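Local structure of beta-1,3-glucanosyltransferase (Rhizomucor miehei CAU432, 4WTP) at residues Thr66-Thr71 against Gly91-Leu96; Gln79-Leu84 against Ala118-Ser123; Val134-Asp139 against Val168-Pro173; Gln143-Tyr148 against Glu174-Glu179. The protein is a fungal enzyme of glycosyl hydrolase family 17 that folds as a beta/alpha barrel around a parallel eight-stranded sheet. One frame throughout, in Å; residues are numbered along the deposited sequence.

Contact 1 is the core of the set: two neighbouring barrel strands joined by backbone bonds, with charged and aromatic side chains on one face and mainly apolar ones on the other. Contact 2 lies against it, since helix 79-90 follows strand 68-71 and leads into strand 93-98; Ile94 packs on Ala83 and Leu84. There, in a partly buried place, a side-chain bond and a water replace the strand ladder. About 25 and 26 Å from contact 1, centre to centre, contacts 3 and 4 form a second group linked through Leu135, Leu145 and Val176. Contact 3 joins two surface loops, contact 4 the helices that follow them, and both rely on van der Waals packing.

Contact 1 of 4, residues Thr66-Thr71 against Gly91-Leu96; sequences TNRVRT and GMRIYL
Asn67 O receives the N-H of Arg93 in a short, straight bond (2.7 Å from Arg93 N), the first rung of the parallel ladder between strands 68-71 and 93-98. Val69 carries it on: its N donates to Arg93 O and its O accepts from Tyr95 N at 3.0 Å. Thr71 N then bonds to Tyr95 O. Asn67 ND2 reaches in its amide plane to a lone pair of Gly91 O, 3.0 Å away, tying down the Schellman motif ending helix 79-90, the crossover helix of this beta-alpha-beta unit. On one face Arg68, extended through chi1 and chi2 (both 179°), lays CD at the edge of the Tyr95 ring, 3.6 Å from Tyr95 CE1; on the other Val69 CG2 packs on Ile94 CG1 at 4.1 Å, with helix 79-90 over them. Farther out, Asp126 makes salt bridges with both Arg68 NE and Arg93 NH2, Tyr38 O accepts from Arg68 NH2 while its ring adds a cation-pi contact, and Tyr95 OH bonds to Tyr38 OH and Lys220 NZ. Arg68 NH1 and Arg93 NE come within 4.6 Å with their guanidinium planes 75° apart. The shared carboxylate probably offsets this like charge, making the pair a bridged cluster.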
loop_
_atom_site.group_PDB
_atom_site.type_symbol
_atom_site.label_atom_id
_atom_site.label_comp_id
_atom_site.label_asym_id
_atom_site.label_seq_id
_atom_site.Cartn_x
_atom_site.Cartn_y
_atom_site.Cartn_z
ATOM N N THR A 66 12.514 7.598 1.448
ATOM C CA THR A 66 11.258 7.919 0.772
ATOM C C THR A 66 10.698 9.207 1.375
ATOM O O THR A 66 11.064 9.589 2.495
ATOM C CB THR A 66 10.218 6.777 0.975
ATOM O OG1 THR A 66 9.121 7.015 0.113
ATOM C CG2 THR A 66 9.700 6.718 2.418
ATOM N N ASN A 67 9.775 9.843 0.674
ATOM C CA ASN A 67 9.068 10.967 1.249
ATOM C C ASN A 67 7.583 10.701 1.385
ATOM O O ASN A 67 6.815 11.645 1.604
ATOM C CB ASN A 67 9.258 12.253 0.421
ATOM C CG ASN A 67 9.084 13.495 1.261
ATOM O OD1 ASN A 67 9.647 13.581 2.341
ATOM N ND2 ASN A 67 8.282 14.441 0.782
ATOM N N ARG A 68 7.155 9.437 1.323
ATOM C CA ARG A 68 5.711 9.138 1.240
ATOM C C ARG A 68 5.379 7.824 1.916
ATOM O O ARG A 68 6.112 6.837 1.751
ATOM C CB ARG A 68 5.303 9.084 -0.228
ATOM C CG ARG A 68 3.860 8.767 -0.471
ATOM C CD ARG A 68 3.549 8.771 -1.957
ATOM N NE ARG A 68 3.519 10.119 -2.536
ATOM C CZ ARG A 68 4.441 10.620 -3.364
ATOM N NH1 ARG A 68 4.276 11.831 -3.877
ATOM N NH2 ARG A 68 5.551 9.941 -3.652
ATOM N N VAL A 69 4.287 7.803 2.684
ATOM C CA VAL A 69 3.820 6.586 3.342
ATOM C C VAL A 69 2.372 6.318 2.988
ATOM O O VAL A 69 1.680 7.169 2.397
ATOM C CB VAL A 69 3.999 6.611 4.883
ATOM C CG1 VAL A 69 5.455 6.798 5.251
ATOM C CG2 VAL A 69 3.147 7.729 5.467
ATOM N N ARG A 70 1.888 5.131 3.318
ATOM C CA ARG A 70 0.514 4.779 3.087
ATOM C C ARG A 70 -0.044 4.059 4.296
ATOM O O ARG A 70 0.600 3.139 4.812
ATOM C CB ARG A 70 0.356 3.887 1.846
ATOM C CG ARG A 70 -1.055 3.375 1.535
ATOM C CD ARG A 70 -1.410 2.104 2.325
ATOM N NE ARG A 70 -2.686 1.535 1.905
ATOM C CZ ARG A 70 -2.825 0.652 0.923
ATOM N NH1 ARG A 70 -4.036 0.182 0.618
ATOM N NH2 ARG A 70 -1.765 0.231 0.235
ATOM N N THR A 71 -1.227 4.482 4.733
ATOM C CA THR A 71 -1.973 3.818 5.817
ATOM C C THR A 71 -3.148 3.045 5.270
ATOM O O THR A 71 -3.674 3.378 4.222
ATOM C CB THR A 71 -2.436 4.855 6.872
ATOM O OG1 THR A 71 -3.049 5.972 6.209
ATOM C CG2 THR A 71 -1.236 5.355 7.652
ATOM N N GLY A 91 7.311 17.031 6.472
ATOM C CA GLY A 91 7.310 17.456 5.076
ATOM C C GLY A 91 7.123 16.276 4.129
ATOM O O GLY A 91 7.594 16.320 2.976
ATOM N N MET A 92 6.493 15.223 4.642
ATOM C CA MET A 92 6.234 14.011 3.856
ATOM C C MET A 92 4.824 14.007 3.235
ATOM O O MET A 92 3.974 14.807 3.622
ATOM C CB MET A 92 6.442 12.750 4.728
ATOM C CG MET A 92 7.832 12.590 5.365
ATOM S SD MET A 92 8.060 11.147 6.471
ATOM C CE MET A 92 8.276 9.846 5.224
ATOM N N ARG A 93 4.588 13.091 2.293
ATOM C CA ARG A 93 3.273 12.944 1.659
ATOM C C ARG A 93 2.615 11.629 2.099
ATOM O O ARG A 93 3.299 10.775 2.702
ATOM C CB ARG A 93 3.403 12.930 0.138
ATOM C CG ARG A 93 4.390 13.919 -0.455
ATOM C CD ARG A 93 3.763 15.270 -0.614
ATOM N NE ARG A 93 2.525 15.235 -1.399
ATOM C CZ ARG A 93 1.715 16.291 -1.524
ATOM N NH1 ARG A 93 1.995 17.432 -0.902
ATOM N NH2 ARG A 93 0.617 16.192 -2.257
ATOM N N ILE A 94 1.342 11.430 1.763
ATOM C CA ILE A 94 0.611 10.254 2.245
ATOM C C ILE A 94 -0.474 9.791 1.282
ATOM O O ILE A 94 -1.172 10.610 0.679
ATOM C CB ILE A 94 0.024 10.500 3.668
ATOM C CG1 ILE A 94 -0.485 9.211 4.291
ATOM C CG2 ILE A 94 -1.021 11.614 3.694
ATOM C CD1 ILE A 94 -0.716 9.313 5.802
ATOM N N TYR A 95 -0.670 8.474 1.168
ATOM C CA TYR A 95 -1.895 7.903 0.586
ATOM C C TYR A 95 -2.712 7.415 1.764
ATOM O O TYR A 95 -2.211 6.662 2.619
ATOM C CB TYR A 95 -1.591 6.687 -0.303
ATOM C CG TYR A 95 -1.208 7.023 -1.724
ATOM C CD1 TYR A 95 0.032 7.591 -2.035
ATOM C CD2 TYR A 95 -2.084 6.730 -2.769
ATOM C CE1 TYR A 95 0.376 7.881 -3.364
ATOM C CE2 TYR A 95 -1.758 6.999 -4.073
ATOM C CZ TYR A 95 -0.556 7.605 -4.359
ATOM O OH TYR A 95 -0.219 7.848 -5.670
ATOM N N LEU A 96 -3.970 7.841 1.834
ATOM C CA LEU A 96 -4.873 7.364 2.880
ATOM C C LEU A 96 -5.735 6.221 2.373
ATOM O O LEU A 96 -6.489 6.352 1.410
ATOM C CB LEU A 96 -5.793 8.507 3.315
ATOM C CG LEU A 96 -5.182 9.715 4.011
ATOM C CD1 LEU A 96 -6.241 10.761 4.370
ATOM C CD2 LEU A 96 -4.468 9.267 5.271
#

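Contact 2 of 4, residues Gln79-Leu84 against Ala118-Ser123; sequences QASLAL and ANNDVS
Asn120 meets Ser81 twice through one nitrogen: ND2 donates directly to Ser81 OG and, more weakly, to a water that in turn donates to Ser81 O. The pair joins two neighbouring helices in the outer layer of the beta/alpha barrel, since Ser81 sits on helix 79-90 and Asn120 is the first residue past the end of helix 104-119. The direct bond is 3.1 Å from Asn120 ND2 to Ser81 OG, and the hydroxyl lies close to the amide plane of Asn120. Two partners, one of them weak, should limit the amide's rotation. Ser81 OG stands anti to its own backbone N (chi1 178°), which swings the hydroxyl out to the asparagine. One turn on, Leu84 supplies the apolar half of the contact. Leu84 CD1 lies 4.0 Å from Asn120 CB and, more loosely, 4.4 Å from Val122 CG1, while CD2 rests 3.8 Å from Asp121 O. Ile116 of helix 104-119 backs both Leu84 and Val122, and Gln88 NE2 bonds to Asp121 O. The chain leaving the helix is folded by an Asx turn: Ser123 N and Ser123 OG both bond to Asp121 OD1 at 3.0 Å from the same face of the carboxylate, the hydroxyl on its syn side.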
loop_
_atom_site.group_PDB
_atom_site.type_symbol
_atom_site.label_atom_id
_atom_site.label_comp_id
_atom_site.label_asym_id
_atom_site.label_seq_id
_atom_site.Cartn_x
_atom_site.Cartn_y
_atom_site.Cartn_z
ATOM N N GLN A 79 -5.520 6.361 13.019
ATOM C CA GLN A 79 -4.218 6.368 12.369
ATOM C C GLN A 79 -4.099 7.401 11.245
ATOM O O GLN A 79 -3.018 7.930 11.033
ATOM C CB GLN A 79 -3.847 4.966 11.858
ATOM C CG GLN A 79 -4.648 4.516 10.638
ATOM C CD GLN A 79 -4.397 3.055 10.282
ATOM O OE1 GLN A 79 -3.727 2.762 9.289
ATOM N NE2 GLN A 79 -4.935 2.133 11.081
ATOM N N ALA A 80 -5.214 7.673 10.564
ATOM C CA ALA A 80 -5.160 8.678 9.490
ATOM C C ALA A 80 -4.849 10.090 10.024
ATOM O O ALA A 80 -3.980 10.781 9.503
ATOM C CB ALA A 80 -6.419 8.657 8.651
ATOM N N SER A 81 -5.561 10.509 11.073
ATOM C CA SER A 81 -5.297 11.826 11.701
ATOM C C SER A 81 -3.874 11.932 12.271
ATOM O O SER A 81 -3.149 12.919 12.028
ATOM C CB SER A 81 -6.316 12.105 12.813
ATOM O OG SER A 81 -6.055 13.343 13.476
ATOM N N LEU A 82 -3.429 10.866 12.942
ATOM C CA LEU A 82 -2.048 10.825 13.452
ATOM C C LEU A 82 -0.990 10.876 12.345
ATOM O O LEU A 82 -0.026 11.653 12.417
ATOM C CB LEU A 82 -1.819 9.588 14.319
ATOM C CG LEU A 82 -1.917 9.767 15.837
ATOM C CD1 LEU A 82 -3.199 10.481 16.236
ATOM C CD2 LEU A 82 -1.776 8.431 16.545
ATOM N N ALA A 83 -1.208 10.081 11.286
ATOM C CA ALA A 83 -0.244 10.035 10.182
ATOM C C ALA A 83 -0.188 11.336 9.362
ATOM O O ALA A 83 0.868 11.750 8.894
ATOM C CB ALA A 83 -0.544 8.842 9.295
ATOM N N LEU A 84 -1.348 12.001 9.249
ATOM C CA LEU A 84 -1.401 13.329 8.608
ATOM C C LEU A 84 -0.512 14.335 9.378
ATOM O O LEU A 84 0.265 15.061 8.784
ATOM C CB LEU A 84 -2.860 13.830 8.491
ATOM C CG LEU A 84 -3.676 13.167 7.369
ATOM C CD1 LEU A 84 -5.181 13.315 7.596
ATOM C CD2 LEU A 84 -3.263 13.751 6.019
ATOM N N ALA A 118 -13.179 17.445 8.044
ATOM C CA ALA A 118 -13.590 18.563 8.926
ATOM C C ALA A 118 -12.491 18.952 9.899
ATOM O O ALA A 118 -12.448 20.090 10.378
ATOM C CB ALA A 118 -14.857 18.178 9.685
ATOM N N ASN A 119 -11.655 17.992 10.263
ATOM C CA ASN A 119 -10.773 18.144 11.407
ATOM C C ASN A 119 -9.280 18.294 11.093
ATOM O O ASN A 119 -8.501 18.637 11.986
ATOM C CB ASN A 119 -10.900 16.937 12.359
ATOM C CG ASN A 119 -12.321 16.683 12.860
ATOM O OD1 ASN A 119 -13.143 17.590 12.957
ATOM N ND2 ASN A 119 -12.583 15.437 13.258
ATOM N N ASN A 120 -8.906 17.986 9.852
ATOM C CA ASN A 120 -7.518 17.898 9.431
ATOM C C ASN A 120 -7.209 18.615 8.152
ATOM O O ASN A 120 -8.019 18.681 7.223
ATOM C CB ASN A 120 -7.125 16.418 9.249
ATOM C CG ASN A 120 -7.237 15.600 10.532
ATOM O OD1 ASN A 120 -8.301 15.074 10.833
ATOM N ND2 ASN A 120 -6.157 15.516 11.297
ATOM N N ASP A 121 -5.976 19.107 8.092
ATOM C CA ASP A 121 -5.365 19.485 6.840
ATOM C C ASP A 121 -5.151 18.215 5.988
ATOM O O ASP A 121 -4.606 17.225 6.502
ATOM C CB ASP A 121 -4.027 20.146 7.176
ATOM C CG ASP A 121 -3.292 20.660 5.967
ATOM O OD1 ASP A 121 -3.810 20.619 4.844
ATOM O OD2 ASP A 121 -2.177 21.191 6.182
ATOM N N VAL A 122 -5.584 18.233 4.735
ATOM C CA VAL A 122 -5.404 17.048 3.856
ATOM C C VAL A 122 -4.579 17.412 2.625
ATOM O O VAL A 122 -4.624 16.727 1.579
ATOM C CB VAL A 122 -6.739 16.395 3.414
ATOM C CG1 VAL A 122 -7.408 15.748 4.609
ATOM C CG2 VAL A 122 -7.656 17.403 2.732
ATOM N N SER A 123 -3.819 18.496 2.733
ATOM C CA SER A 123 -3.127 19.018 1.554
ATOM C C SER A 123 -1.975 18.147 1.064
ATOM O O SER A 123 -1.541 18.299 -0.073
ATOM C CB SER A 123 -2.647 20.432 1.824
ATOM O OG SER A 123 -1.627 20.487 2.803
HETATM O O HOH W 1 -3.453 15.662 11.813
#

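Contact 3 of 4, residues Val134-Asp139 against Val168-Pro173; sequences VLYRGD and VYYKFP
Leu135 CD1 butts against the Pro173 ring, 3.5 Å from Pro173 CD and almost as near CG, an apolar meeting between two loops of the beta/alpha barrel. Both loops leave the C-terminal ends of parallel strands, 125-132 and 163-167, and each leads into a helix. The second apolar contact is looser: Val168 sets its CG2 against Tyr136, 4.1 Å from Tyr136 CB. The same methyl lies over one face of the Tyr170 ring, offset toward the rim, so the one methyl touches both tyrosines. Lys171 adds an aliphatic contact, bending at chi2 (-60°) so that its CD passes 4.1 Å from Leu135 CB and its CE lies 3.8 Å from Leu135 O. The stronger polar bonds brace each loop, while Asp167 OD2 weakly receives Leu135 N and Tyr136 N. The 168-173 loop is turned by a type I beta turn, closed from Lys171 N to Val168 O; the 134-139 loop is braced by the salt bridge of Arg137 NE with Asp139 OD2 at 2.8 Å, and Arg137 NH1 also bonds to Ser132 O. Among the aromatics, the Tyr170 hydroxyl comes in at the edge of the Tyr136 ring, OH lying 3.6 Å from both CD1 and CE1.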
loop_
_atom_site.group_PDB
_atom_site.type_symbol
_atom_site.label_atom_id
_atom_site.label_comp_id
_atom_site.label_asym_id
_atom_site.label_seq_id
_atom_site.Cartn_x
_atom_site.Cartn_y
_atom_site.Cartn_z
ATOM N N VAL A 134 -11.387 -5.721 -1.728
ATOM C CA VAL A 134 -12.825 -5.851 -1.448
ATOM C C VAL A 134 -13.487 -6.913 -2.336
ATOM O O VAL A 134 -14.274 -7.733 -1.847
ATOM C CB VAL A 134 -13.537 -4.499 -1.600
ATOM C CG1 VAL A 134 -15.060 -4.645 -1.511
ATOM C CG2 VAL A 134 -13.015 -3.534 -0.544
ATOM N N LEU A 135 -13.183 -6.876 -3.635
ATOM C CA LEU A 135 -13.730 -7.851 -4.567
ATOM C C LEU A 135 -13.024 -9.208 -4.483
ATOM O O LEU A 135 -13.679 -10.251 -4.579
ATOM C CB LEU A 135 -13.727 -7.310 -5.987
ATOM C CG LEU A 135 -14.577 -6.061 -6.213
ATOM C CD1 LEU A 135 -14.501 -5.678 -7.684
ATOM C CD2 LEU A 135 -16.038 -6.271 -5.810
ATOM N N TYR A 136 -11.711 -9.215 -4.240
ATOM C CA TYR A 136 -11.040 -10.504 -3.986
ATOM C C TYR A 136 -11.719 -11.261 -2.832
ATOM O O TYR A 136 -11.975 -12.469 -2.938
ATOM C CB TYR A 136 -9.552 -10.306 -3.694
ATOM C CG TYR A 136 -8.907 -11.562 -3.165
ATOM C CD1 TYR A 136 -8.549 -12.606 -4.022
ATOM C CD2 TYR A 136 -8.716 -11.730 -1.797
ATOM C CE1 TYR A 136 -7.980 -13.772 -3.533
ATOM C CE2 TYR A 136 -8.159 -12.899 -1.289
ATOM C CZ TYR A 136 -7.789 -13.906 -2.171
ATOM O OH TYR A 136 -7.230 -15.063 -1.706
ATOM N N ARG A 137 -12.023 -10.551 -1.745
ATOM C CA ARG A 137 -12.655 -11.162 -0.559
ATOM C C ARG A 137 -14.136 -11.430 -0.702
ATOM O O ARG A 137 -14.740 -12.142 0.135
ATOM C CB ARG A 137 -12.443 -10.318 0.706
ATOM C CG ARG A 137 -11.028 -10.356 1.238
ATOM C CD ARG A 137 -10.904 -9.720 2.622
ATOM N NE ARG A 137 -11.430 -8.356 2.575
ATOM C CZ ARG A 137 -10.681 -7.304 2.269
ATOM N NH1 ARG A 137 -9.378 -7.468 2.041
ATOM N NH2 ARG A 137 -11.234 -6.093 2.199
ATOM N N GLY A 138 -14.752 -10.859 -1.728
ATOM C CA GLY A 138 -16.207 -11.037 -1.898
ATOM C C GLY A 138 -17.016 -10.266 -0.872
ATOM O O GLY A 138 -18.082 -10.698 -0.495
ATOM N N ASP A 139 -16.521 -9.106 -0.404
ATOM C CA ASP A 139 -17.205 -8.334 0.629
ATOM C C ASP A 139 -18.463 -7.650 0.096
ATOM O O ASP A 139 -19.376 -7.374 0.859
ATOM C CB ASP A 139 -16.264 -7.312 1.273
ATOM C CG ASP A 139 -15.183 -7.976 2.082
ATOM O OD1 ASP A 139 -15.456 -9.052 2.651
ATOM O OD2 ASP A 139 -14.079 -7.437 2.127
ATOM N N VAL A 168 -6.453 -7.318 -6.513
ATOM C CA VAL A 168 -5.596 -8.224 -7.258
ATOM C C VAL A 168 -5.798 -8.041 -8.746
ATOM O O VAL A 168 -6.765 -7.384 -9.180
ATOM C CB VAL A 168 -5.825 -9.688 -6.844
ATOM C CG1 VAL A 168 -5.487 -9.843 -5.382
ATOM C CG2 VAL A 168 -7.255 -10.126 -7.134
ATOM N N TYR A 169 -4.898 -8.602 -9.544
ATOM C CA TYR A 169 -4.804 -8.172 -10.936
ATOM C C TYR A 169 -6.018 -8.520 -11.799
ATOM O O TYR A 169 -6.237 -7.876 -12.833
ATOM C CB TYR A 169 -3.516 -8.664 -11.581
ATOM C CG TYR A 169 -3.458 -10.154 -11.861
ATOM C CD1 TYR A 169 -3.930 -10.679 -13.074
ATOM C CD2 TYR A 169 -2.905 -11.024 -10.926
ATOM C CE1 TYR A 169 -3.863 -12.046 -13.327
ATOM C CE2 TYR A 169 -2.840 -12.390 -11.164
ATOM C CZ TYR A 169 -3.323 -12.885 -12.366
ATOM O OH TYR A 169 -3.247 -14.231 -12.617
ATOM N N TYR A 170 -6.795 -9.505 -11.348
ATOM C CA TYR A 170 -7.962 -9.982 -12.089
ATOM C C TYR A 170 -9.295 -9.471 -11.496
ATOM O O TYR A 170 -10.362 -9.992 -11.839
ATOM C CB TYR A 170 -7.904 -11.520 -12.153
ATOM C CG TYR A 170 -7.747 -12.198 -10.808
ATOM C CD1 TYR A 170 -6.477 -12.448 -10.260
ATOM C CD2 TYR A 170 -8.860 -12.611 -10.090
ATOM C CE1 TYR A 170 -6.336 -13.073 -9.033
ATOM C CE2 TYR A 170 -8.733 -13.221 -8.852
ATOM C CZ TYR A 170 -7.474 -13.479 -8.337
ATOM O OH TYR A 170 -7.350 -14.082 -7.108
ATOM N N LYS A 171 -9.261 -8.483 -10.601
ATOM C CA LYS A 171 -10.477 -7.947 -9.958
ATOM C C LYS A 171 -10.673 -6.435 -10.181
ATOM O O LYS A 171 -10.884 -5.657 -9.250
ATOM C CB LYS A 171 -10.435 -8.225 -8.467
ATOM C CG LYS A 171 -10.711 -9.661 -8.095
ATOM C CD LYS A 171 -12.087 -10.106 -8.554
ATOM C CE LYS A 171 -12.387 -11.457 -7.952
ATOM N NZ LYS A 171 -13.747 -11.909 -8.341
ATOM N N PHE A 172 -10.616 -6.040 -11.436
ATOM C CA PHE A 172 -10.905 -4.658 -11.826
ATOM C C PHE A 172 -12.024 -4.633 -12.889
ATOM O O PHE A 172 -11.771 -4.375 -14.056
ATOM C CB PHE A 172 -9.645 -3.957 -12.307
ATOM C CG PHE A 172 -8.743 -3.539 -11.176
ATOM C CD1 PHE A 172 -8.990 -2.341 -10.498
ATOM C CD2 PHE A 172 -7.663 -4.342 -10.769
ATOM C CE1 PHE A 172 -8.163 -1.935 -9.442
ATOM C CE2 PHE A 172 -6.845 -3.935 -9.719
ATOM C CZ PHE A 172 -7.109 -2.754 -9.056
ATOM N N PRO A 173 -13.272 -4.919 -12.487
ATOM C CA PRO A 173 -14.389 -4.932 -13.443
ATOM C C PRO A 173 -14.702 -3.512 -13.899
ATOM O O PRO A 173 -14.492 -2.535 -13.159
ATOM C CB PRO A 173 -15.535 -5.496 -12.616
ATOM C CG PRO A 173 -15.195 -5.081 -11.209
ATOM C CD PRO A 173 -13.708 -5.247 -11.117
#

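Contact 4 of 4, residues Gln143-Tyr148 against Glu174-Glu179; sequences QSLANY and EVVVKE
Gln143 approaches Val175 near the start of two helices, 142-156 and 174-177, which pack against each other in the outer layer of the beta/alpha barrel. Gln143 OE1 lies 4.0 Å from Val175 CG1, a doubtful contact because that valine is modelled in two conformers. Bent at chi2 (72°), Gln143 sends its NE2 one turn ahead along its own helix, to Asn147 OD1 at 3.0 Å. This donor comes from above the carbonyl plane of Asn147, while the acceptor lies in the amide plane of Gln143. Leu145, two residues on, points its CD2 at Val176 CG2, 4.1 Å away, the two side chains crossing obliquely. Both residues are buried, and Leu135, from the loop before helix 142-156, touches both. Ala146 is the centre of the contact. Ala146 CB aims at the facing helix and settles 3.3 Å from Val175 O, and a small side chain here lets the backbones come close, Ala146 CA lying 4.6 Å from Val176 CA. Farther along, Ile149 and Lys150 of the same helix touch Glu179, whose chain folds at chi2 and lays its CG against Ala146, 3.9 Å from CB and 3.5 Å from the backbone O.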
loop_
_atom_site.group_PDB
_atom_site.type_symbol
_atom_site.label_atom_id
_atom_site.label_comp_id
_atom_site.label_asym_id
_atom_site.label_seq_id
_atom_site.Cartn_x
_atom_site.Cartn_y
_atom_site.Cartn_z
ATOM N N GLN A 143 -21.120 -3.488 -8.548
ATOM C CA GLN A 143 -21.905 -2.259 -8.650
ATOM C C GLN A 143 -21.972 -1.503 -7.311
ATOM O O GLN A 143 -21.895 -0.277 -7.291
ATOM C CB GLN A 143 -23.327 -2.513 -9.187
ATOM C CG GLN A 143 -24.168 -1.258 -9.429
ATOM C CD GLN A 143 -23.676 -0.484 -10.624
ATOM O OE1 GLN A 143 -23.511 -1.054 -11.694
ATOM N NE2 GLN A 143 -23.429 0.810 -10.450
ATOM N N SER A 144 -22.151 -2.239 -6.221
ATOM C CA SER A 144 -22.169 -1.617 -4.878
ATOM C C SER A 144 -20.849 -0.934 -4.526
ATOM O O SER A 144 -20.838 0.163 -3.983
ATOM C CB SER A 144 -22.543 -2.645 -3.814
ATOM O OG SER A 144 -23.861 -3.151 -4.036
ATOM N N LEU A 145 -19.732 -1.562 -4.879
ATOM C CA LEU A 145 -18.456 -0.920 -4.688
ATOM C C LEU A 145 -18.323 0.333 -5.552
ATOM O O LEU A 145 -17.911 1.391 -5.071
ATOM C CB LEU A 145 -17.314 -1.905 -4.949
ATOM C CG LEU A 145 -15.931 -1.282 -4.785
ATOM C CD1 LEU A 145 -15.710 -0.768 -3.364
ATOM C CD2 LEU A 145 -14.897 -2.340 -5.138
ATOM N N ALA A 146 -18.741 0.218 -6.811
ATOM C CA ALA A 146 -18.696 1.371 -7.708
ATOM C C ALA A 146 -19.520 2.548 -7.176
ATOM O O ALA A 146 -19.058 3.708 -7.162
ATOM C CB ALA A 146 -19.184 0.989 -9.092
ATOM N N ASN A 147 -20.739 2.253 -6.708
ATOM C CA ASN A 147 -21.579 3.291 -6.108
ATOM C C ASN A 147 -20.931 3.949 -4.883
ATOM O O ASN A 147 -21.021 5.177 -4.699
ATOM C CB ASN A 147 -22.924 2.685 -5.744
ATOM C CG ASN A 147 -23.734 2.306 -6.976
ATOM O OD1 ASN A 147 -23.412 2.714 -8.101
ATOM N ND2 ASN A 147 -24.767 1.505 -6.774
ATOM N N TYR A 148 -20.280 3.146 -4.041
ATOM C CA TYR A 148 -19.644 3.669 -2.853
ATOM C C TYR A 148 -18.470 4.581 -3.259
ATOM O O TYR A 148 -18.296 5.680 -2.695
ATOM C CB TYR A 148 -19.149 2.504 -2.003
ATOM C CG TYR A 148 -18.531 2.895 -0.692
ATOM C CD1 TYR A 148 -19.318 3.324 0.363
ATOM C CD2 TYR A 148 -17.158 2.830 -0.499
ATOM C CE1 TYR A 148 -18.758 3.650 1.592
ATOM C CE2 TYR A 148 -16.587 3.182 0.710
ATOM C CZ TYR A 148 -17.392 3.574 1.756
ATOM O OH TYR A 148 -16.805 3.896 2.944
ATOM N N GLU A 174 -15.273 -3.424 -15.094
ATOM C CA GLU A 174 -15.496 -2.175 -15.757
ATOM C C GLU A 174 -16.334 -1.207 -14.933
ATOM O O GLU A 174 -16.050 -0.017 -14.917
ATOM C CB GLU A 174 -16.145 -2.440 -17.125
ATOM C CG GLU A 174 -16.251 -1.209 -17.980
ATOM C CD GLU A 174 -16.835 -1.488 -19.354
ATOM O OE1 GLU A 174 -17.282 -2.624 -19.636
ATOM O OE2 GLU A 174 -16.861 -0.530 -20.147
ATOM N N VAL A 175 -17.376 -1.705 -14.268
ATOM C CA VAL A 175 -18.269 -0.810 -13.529
ATOM C C VAL A 175 -17.534 -0.093 -12.405
ATOM O O VAL A 175 -17.860 1.045 -12.071
ATOM C CB VAL A 175 -19.519 -1.517 -12.984
ATOM C CG1 VAL A 175 -20.463 -1.858 -14.125
ATOM C CG2 VAL A 175 -19.168 -2.752 -12.158
ATOM N N VAL A 176 -16.545 -0.764 -11.808
ATOM C CA VAL A 176 -15.703 -0.146 -10.781
ATOM C C VAL A 176 -14.701 0.833 -11.393
ATOM O O VAL A 176 -14.582 1.985 -10.958
ATOM C CB VAL A 176 -14.977 -1.220 -9.935
ATOM C CG1 VAL A 176 -13.930 -0.597 -9.023
ATOM C CG2 VAL A 176 -15.986 -2.008 -9.099
ATOM N N VAL A 177 -14.015 0.372 -12.432
ATOM C CA VAL A 177 -12.935 1.177 -13.010
ATOM C C VAL A 177 -13.477 2.511 -13.569
ATOM O O VAL A 177 -12.834 3.550 -13.445
ATOM C CB VAL A 177 -12.183 0.383 -14.089
ATOM C CG1 VAL A 177 -11.144 1.262 -14.763
ATOM C CG2 VAL A 177 -11.466 -0.818 -13.460
ATOM N N LYS A 178 -14.713 2.474 -14.088
ATOM C CA LYS A 178 -15.349 3.725 -14.546
ATOM C C LYS A 178 -15.417 4.831 -13.478
ATOM O O LYS A 178 -15.390 6.020 -13.812
ATOM C CB LYS A 178 -16.758 3.420 -15.071
ATOM C CG LYS A 178 -16.771 2.732 -16.417
ATOM C CD LYS A 178 -18.175 2.580 -16.991
ATOM C CE LYS A 178 -18.103 2.010 -18.396
ATOM N NZ LYS A 178 -16.976 2.611 -19.165
ATOM N N GLU A 179 -15.506 4.446 -12.202
ATOM C CA GLU A 179 -15.654 5.429 -11.140
ATOM C C GLU A 179 -14.314 5.932 -10.601
ATOM O O GLU A 179 -14.303 6.892 -9.840
ATOM C CB GLU A 179 -16.511 4.873 -9.998
ATOM C CG GLU A 179 -17.925 4.452 -10.406
ATOM C CD GLU A 179 -18.685 5.535 -11.172
ATOM O OE1 GLU A 179 -18.562 6.720 -10.807
ATOM O OE2 GLU A 179 -19.405 5.212 -12.147
#